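Local atomic coordinates of leucine aminopeptidase (Parabacteroides distasonis, PDB entry 3TC8), a protein that is probably a zinc-dependent exopeptidase of the M28 family, with likely aminopeptidase or glutaminyl cyclase activity. Residues R83-S88 with I153-A158; L99-D104 with S130-L135. All blocks are in the same frame, centred on the assembly; numbering follows the deposited sequence.

Contact 1 (R83-S88 with I153-A158)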
loop_
_atom_site.group_PDB
_atom_site.type_symbol
_atom_site.label_atom_id
_atom_site.label_comp_id
_atom_site.label_asym_id
_atom_site.label_seq_id
_atom_site.Cartn_x
_atom_site.Cartn_y
_atom_site.Cartn_z
ATOM N N ARG A 83 14.245 -2.203 2.684
ATOM C CA ARG A 83 13.783 -3.313 3.488
ATOM C C ARG A 83 12.308 -3.554 3.188
ATOM O O ARG A 83 11.446 -2.770 3.569
ATOM C CB ARG A 83 13.992 -3.015 4.974
ATOM C CG ARG A 83 13.427 -4.068 5.866
ATOM C CD ARG A 83 13.865 -4.055 7.291
ATOM N NE ARG A 83 13.786 -2.714 7.893
ATOM C CZ ARG A 83 13.833 -2.467 9.200
ATOM N NH1 ARG A 83 13.616 -3.426 10.067
ATOM N NH2 ARG A 83 14.008 -1.240 9.601
ATOM N N ASN A 84 12.023 -4.625 2.452
ATOM C CA ASN A 84 10.648 -5.099 2.290
ATOM C C ASN A 84 10.309 -5.977 3.486
ATOM O O ASN A 84 11.131 -6.763 3.929
ATOM C CB ASN A 84 10.475 -5.899 1.000
ATOM C CG ASN A 84 10.762 -5.118 -0.256
ATOM O OD1 ASN A 84 10.373 -3.957 -0.390
ATOM N ND2 ASN A 84 11.386 -5.788 -1.237
ATOM N N ILE A 85 9.115 -5.802 4.035
ATOM C CA ILE A 85 8.701 -6.510 5.235
ATOM C C ILE A 85 7.521 -7.389 4.907
ATOM O O ILE A 85 6.494 -6.907 4.467
ATOM C CB ILE A 85 8.403 -5.528 6.374
ATOM C CG1 ILE A 85 9.585 -4.592 6.650
ATOM C CG2 ILE A 85 7.938 -6.250 7.634
ATOM C CD1 ILE A 85 9.283 -3.399 7.505
ATOM N N ILE A 86 7.692 -8.691 5.131
ATOM C CA ILE A 86 6.703 -9.679 4.763
ATOM C C ILE A 86 6.214 -10.420 6.009
ATOM O O ILE A 86 7.023 -10.907 6.753
ATOM C CB ILE A 86 7.266 -10.730 3.770
ATOM C CG1 ILE A 86 7.785 -10.071 2.491
ATOM C CG2 ILE A 86 6.197 -11.798 3.455
ATOM C CD1 ILE A 86 9.228 -9.863 2.370
ATOM N N GLY A 87 4.905 -10.441 6.213
ATOM C CA GLY A 87 4.306 -11.249 7.276
ATOM C C GLY A 87 3.396 -12.271 6.698
ATOM O O GLY A 87 2.408 -11.965 6.051
ATOM N N SER A 88 3.693 -13.529 6.952
ATOM C CA SER A 88 2.930 -14.635 6.361
ATOM C C SER A 88 2.141 -15.374 7.441
ATOM O O SER A 88 2.707 -15.838 8.461
ATOM C CB SER A 88 3.850 -15.634 5.662
ATOM O OG SER A 88 4.607 -14.998 4.648
ATOM N N ILE A 153 1.112 -10.493 4.042
ATOM C CA ILE A 153 1.073 -9.034 4.153
ATOM C C ILE A 153 2.465 -8.567 3.738
ATOM O O ILE A 153 3.437 -8.970 4.403
ATOM C CB ILE A 153 0.777 -8.591 5.579
ATOM C CG1 ILE A 153 -0.490 -9.208 6.185
ATOM C CG2 ILE A 153 0.847 -7.098 5.699
ATOM C CD1 ILE A 153 -1.747 -8.727 5.568
ATOM N N ILE A 154 2.562 -7.718 2.755
ATOM C CA ILE A 154 3.870 -7.174 2.353
ATOM C C ILE A 154 3.846 -5.651 2.355
ATOM O O ILE A 154 3.015 -5.034 1.733
ATOM C CB ILE A 154 4.416 -7.694 1.009
ATOM C CG1 ILE A 154 4.429 -9.226 1.027
ATOM C CG2 ILE A 154 5.802 -7.078 0.771
ATOM C CD1 ILE A 154 5.092 -9.884 -0.209
ATOM N N PHE A 155 4.820 -5.109 3.117
ATOM C CA PHE A 155 5.118 -3.695 3.080
ATOM C C PHE A 155 6.372 -3.514 2.197
ATOM O O PHE A 155 7.467 -3.888 2.586
ATOM C CB PHE A 155 5.326 -3.136 4.473
ATOM C CG PHE A 155 4.196 -3.438 5.450
ATOM C CD1 PHE A 155 2.872 -3.444 5.059
ATOM C CD2 PHE A 155 4.511 -3.696 6.768
ATOM C CE1 PHE A 155 1.884 -3.719 6.003
ATOM C CE2 PHE A 155 3.499 -3.942 7.724
ATOM C CZ PHE A 155 2.187 -3.946 7.289
ATOM N N PHE A 156 6.142 -2.956 1.016
ATOM C CA PHE A 156 7.216 -2.726 0.043
ATOM C C PHE A 156 7.864 -1.362 0.280
ATOM O O PHE A 156 7.211 -0.377 0.537
ATOM C CB PHE A 156 6.665 -2.809 -1.380
ATOM C CG PHE A 156 6.324 -4.200 -1.812
ATOM C CD1 PHE A 156 7.298 -5.134 -2.025
ATOM C CD2 PHE A 156 5.004 -4.571 -2.076
ATOM C CE1 PHE A 156 7.000 -6.393 -2.451
ATOM C CE2 PHE A 156 4.725 -5.865 -2.509
ATOM C CZ PHE A 156 5.719 -6.756 -2.732
ATOM N N ASP A 157 9.179 -1.371 0.161
ATOM C CA ASP A 157 9.979 -0.177 0.353
ATOM C C ASP A 157 10.307 0.504 -0.941
ATOM O O ASP A 157 10.107 -0.025 -2.045
ATOM C CB ASP A 157 11.300 -0.559 1.070
ATOM C CG ASP A 157 11.987 0.562 1.799
ATOM O OD1 ASP A 157 11.470 1.704 1.854
ATOM O OD2 ASP A 157 13.027 0.246 2.420
ATOM N N ALA A 158 10.738 1.744 -0.813
ATOM C CA ALA A 158 11.334 2.492 -1.911
ATOM C C ALA A 158 10.382 2.569 -3.107
ATOM O O ALA A 158 10.832 2.552 -4.262
ATOM C CB ALA A 158 12.681 1.939 -2.271
#
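Two antiparallel strands inside the mixed sheet of this M28 peptidase meet where Ile85 pairs with Phe155 and Gly87 with Ile153, their short axes 4.7 Å apart. Both are hydrogen-bonded pairs, each closed by two N-H···O=C bonds; Phe155 N reaches Ile85 O at 2.8 Å. Between them lies the non-hydrogen-bonded pair Ile86 and Ile154, whose side chains run side by side and touch CG1 to CG1 at 3.8 Å. Beyond Phe156 the strand ends, and side chains take over from the backbone. Asn84 holds CG beside its own backbone N (chi1 -61°), which brings OD1 to Asp157 N at 2.9 Å in a nearly straight bond. The same oxygen lies at the edge of the Phe156 ring, while Ile154 CG2 sits over one face of that ring, 3.4 Å above its plane. Asp157 returns a bond to the other strand: OD2 takes Arg83 N at 2.7 Å through its anti lone pair, and OD1 is held by His47. Asn84 OD1 and Asp157 OD2 thus each take a backbone N-H of the opposite segment, while Asn84 ND2 turns to Gln68 and Gly178. Strand 64-73 pairs with the far edge of 79-89, and 96-102 with that of 150-156. Helices 45-60 and 125-144 cover the face carrying Ile85 and Phe155, whereas Trp182 of helix 177-184 packs on Ile154 and Phe156.

Contact 2 (L99-D104 with S130-L135)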
loop_
_atom_site.group_PDB
_atom_site.type_symbol
_atom_site.label_atom_id
_atom_site.label_comp_id
_atom_site.label_asym_id
_atom_site.label_seq_id
_atom_site.Cartn_x
_atom_site.Cartn_y
_atom_site.Cartn_z
ATOM N N LEU A 99 -1.619 -9.315 0.174
ATOM C CA LEU A 99 -2.132 -7.958 0.498
ATOM C C LEU A 99 -0.899 -7.093 0.725
ATOM O O LEU A 99 -0.012 -7.452 1.479
ATOM C CB LEU A 99 -2.980 -7.999 1.776
ATOM C CG LEU A 99 -4.165 -8.944 1.760
ATOM C CD1 LEU A 99 -4.886 -8.891 3.138
ATOM C CD2 LEU A 99 -5.145 -8.655 0.649
ATOM N N PHE A 100 -0.879 -5.913 0.076
ATOM C CA PHE A 100 0.384 -5.146 0.054
ATOM C C PHE A 100 0.154 -3.680 0.013
ATOM O O PHE A 100 -0.919 -3.188 -0.293
ATOM C CB PHE A 100 1.342 -5.660 -1.041
ATOM C CG PHE A 100 0.843 -5.632 -2.467
ATOM C CD1 PHE A 100 -0.132 -6.500 -2.926
ATOM C CD2 PHE A 100 1.439 -4.799 -3.392
ATOM C CE1 PHE A 100 -0.505 -6.567 -4.239
ATOM C CE2 PHE A 100 1.050 -4.861 -4.732
ATOM C CZ PHE A 100 0.117 -5.729 -5.160
ATOM N N ALA A 101 1.204 -2.947 0.381
ATOM C CA ALA A 101 1.215 -1.476 0.443
ATOM C C ALA A 101 2.690 -1.042 0.512
ATOM O O ALA A 101 3.528 -1.835 0.866
ATOM C CB ALA A 101 0.485 -1.012 1.727
ATOM N N HIS A 102 2.938 0.201 0.124
ATOM C CA HIS A 102 4.293 0.742 0.308
ATOM C C HIS A 102 4.373 1.470 1.634
ATOM O O HIS A 102 3.420 2.120 2.077
ATOM C CB HIS A 102 4.731 1.655 -0.854
ATOM C CG HIS A 102 4.309 3.076 -0.791
ATOM N ND1 HIS A 102 5.143 4.043 -0.268
ATOM C CD2 HIS A 102 3.191 3.724 -1.174
ATOM C CE1 HIS A 102 4.550 5.212 -0.300
ATOM N NE2 HIS A 102 3.380 5.070 -0.875
ATOM N N TRP A 103 5.550 1.410 2.273
ATOM C CA TRP A 103 5.735 2.002 3.600
ATOM C C TRP A 103 6.685 3.189 3.656
ATOM O O TRP A 103 6.730 3.887 4.675
ATOM C CB TRP A 103 6.112 0.955 4.662
ATOM C CG TRP A 103 7.480 0.395 4.589
ATOM C CD1 TRP A 103 7.888 -0.661 3.845
ATOM C CD2 TRP A 103 8.607 0.774 5.381
ATOM N NE1 TRP A 103 9.209 -0.941 4.111
ATOM C CE2 TRP A 103 9.668 -0.103 5.084
ATOM C CE3 TRP A 103 8.820 1.779 6.331
ATOM C CZ2 TRP A 103 10.906 0.036 5.682
ATOM C CZ3 TRP A 103 10.040 1.883 6.949
ATOM C CH2 TRP A 103 11.060 1.012 6.636
ATOM N N ASP A 104 7.496 3.397 2.623
ATOM C CA ASP A 104 8.363 4.556 2.563
ATOM C C ASP A 104 7.584 5.837 2.354
ATOM O O ASP A 104 6.443 5.836 1.855
ATOM C CB ASP A 104 9.400 4.392 1.452
ATOM C CG ASP A 104 8.783 4.283 0.063
ATOM O OD1 ASP A 104 7.869 3.456 -0.121
ATOM O OD2 ASP A 104 9.256 5.029 -0.837
ATOM N N SER A 130 -1.433 5.169 5.126
ATOM C CA SER A 130 -2.824 4.662 5.142
ATOM C C SER A 130 -2.880 3.189 4.777
ATOM O O SER A 130 -3.550 2.415 5.466
ATOM C CB SER A 130 -3.714 5.467 4.223
ATOM O OG SER A 130 -3.355 5.290 2.852
ATOM N N GLY A 131 -2.214 2.780 3.708
ATOM C CA GLY A 131 -2.285 1.394 3.285
ATOM C C GLY A 131 -1.662 0.462 4.302
ATOM O O GLY A 131 -2.199 -0.594 4.602
ATOM N N VAL A 132 -0.538 0.896 4.860
ATOM C CA VAL A 132 0.142 0.084 5.871
ATOM C C VAL A 132 -0.705 -0.002 7.148
ATOM O O VAL A 132 -0.814 -1.052 7.744
ATOM C CB VAL A 132 1.531 0.667 6.196
ATOM C CG1 VAL A 132 2.178 -0.004 7.358
ATOM C CG2 VAL A 132 2.426 0.579 4.939
ATOM N N GLY A 133 -1.326 1.113 7.546
ATOM C CA GLY A 133 -2.142 1.083 8.769
ATOM C C GLY A 133 -3.383 0.221 8.608
ATOM O O GLY A 133 -3.746 -0.514 9.535
ATOM N N ALA A 134 -4.028 0.290 7.443
ATOM C CA ALA A 134 -5.150 -0.583 7.150
ATOM C C ALA A 134 -4.704 -2.042 7.177
ATOM O O ALA A 134 -5.384 -2.912 7.743
ATOM C CB ALA A 134 -5.829 -0.228 5.869
ATOM N N LEU A 135 -3.568 -2.344 6.546
ATOM C CA LEU A 135 -3.069 -3.708 6.538
ATOM C C LEU A 135 -2.647 -4.191 7.911
ATOM O O LEU A 135 -2.822 -5.379 8.213
ATOM C CB LEU A 135 -1.917 -3.876 5.557
ATOM C CG LEU A 135 -2.301 -3.835 4.080
ATOM C CD1 LEU A 135 -1.098 -4.067 3.180
ATOM C CD2 LEU A 135 -3.418 -4.818 3.703
#
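Asp104 OD1 is gripped by two donors, the backbone N of Glu159 and His102 ND1 at 2.8 Å, just past the point where His102 O rests against Val132 of helix 125-144. The histidine reaches this oxygen from above the carboxylate plane, 53° out of it, and its other nitrogen, NE2, is hydrogen-bonded to Asp127, a zinc ligand. Asp104 OD2 in turn accepts a hydrogen bond from the backbone N of Asp160, a second ligand of the metal.

Behind this polar end the helix lies against strand 96-102 mainly through methyl groups, set against side chains and peptide groups of the strand, the short axes 7.1 Å apart. At Gly131, where the helix has no side chain, the backbones draw close: its CA is 5.3 Å from Ala101 CA, and the methyl CB of Ala101 settles against Gly131 C. Leu135 spreads its two methyls along the strand. CD1 presses on the Phe100 peptide, 3.4 Å from Phe100 C, and also meets Ala101 CB; CD2 touches Leu99 CB at 3.7 Å. Val132 works at the opposite end of the patch. Its CG2 stands beside the backbone N, anti to the carbonyl carbon, and from there touches His102 O at 3.4 Å and Trp103 CB at 3.7 Å.

The chemistry is divided in two: an apolar helix-strand seam packs against the backbone that leads to His102, and the hydrogen bonds of His102 and Asp104 then probably help position the zinc ligands Asp127 and Asp160 as a second shell.

From the N terminus, strand 79-89 leads into 96-102, helix 125-144 follows, and strand 150-156 comes last. Contact 2 closes the shorter loop, between 99-104 and 130-135, and is nested inside the longer one closed by contact 1. The last three elements form a beta-alpha-beta crossover, because 96-102 and 150-156 are parallel neighbours in the sheet; Ala101 O and Phe156 N, 2.8 Å apart, probably form one of their hydrogen bonds. Strand 150-156 therefore inserts between two strands consecutive in sequence. Trp103 NE1 also reaches Arg83 O, joining the two contacts directly. Together they tie the antiparallel side of the sheet to the helix and loops bearing Asp127 and Asp160.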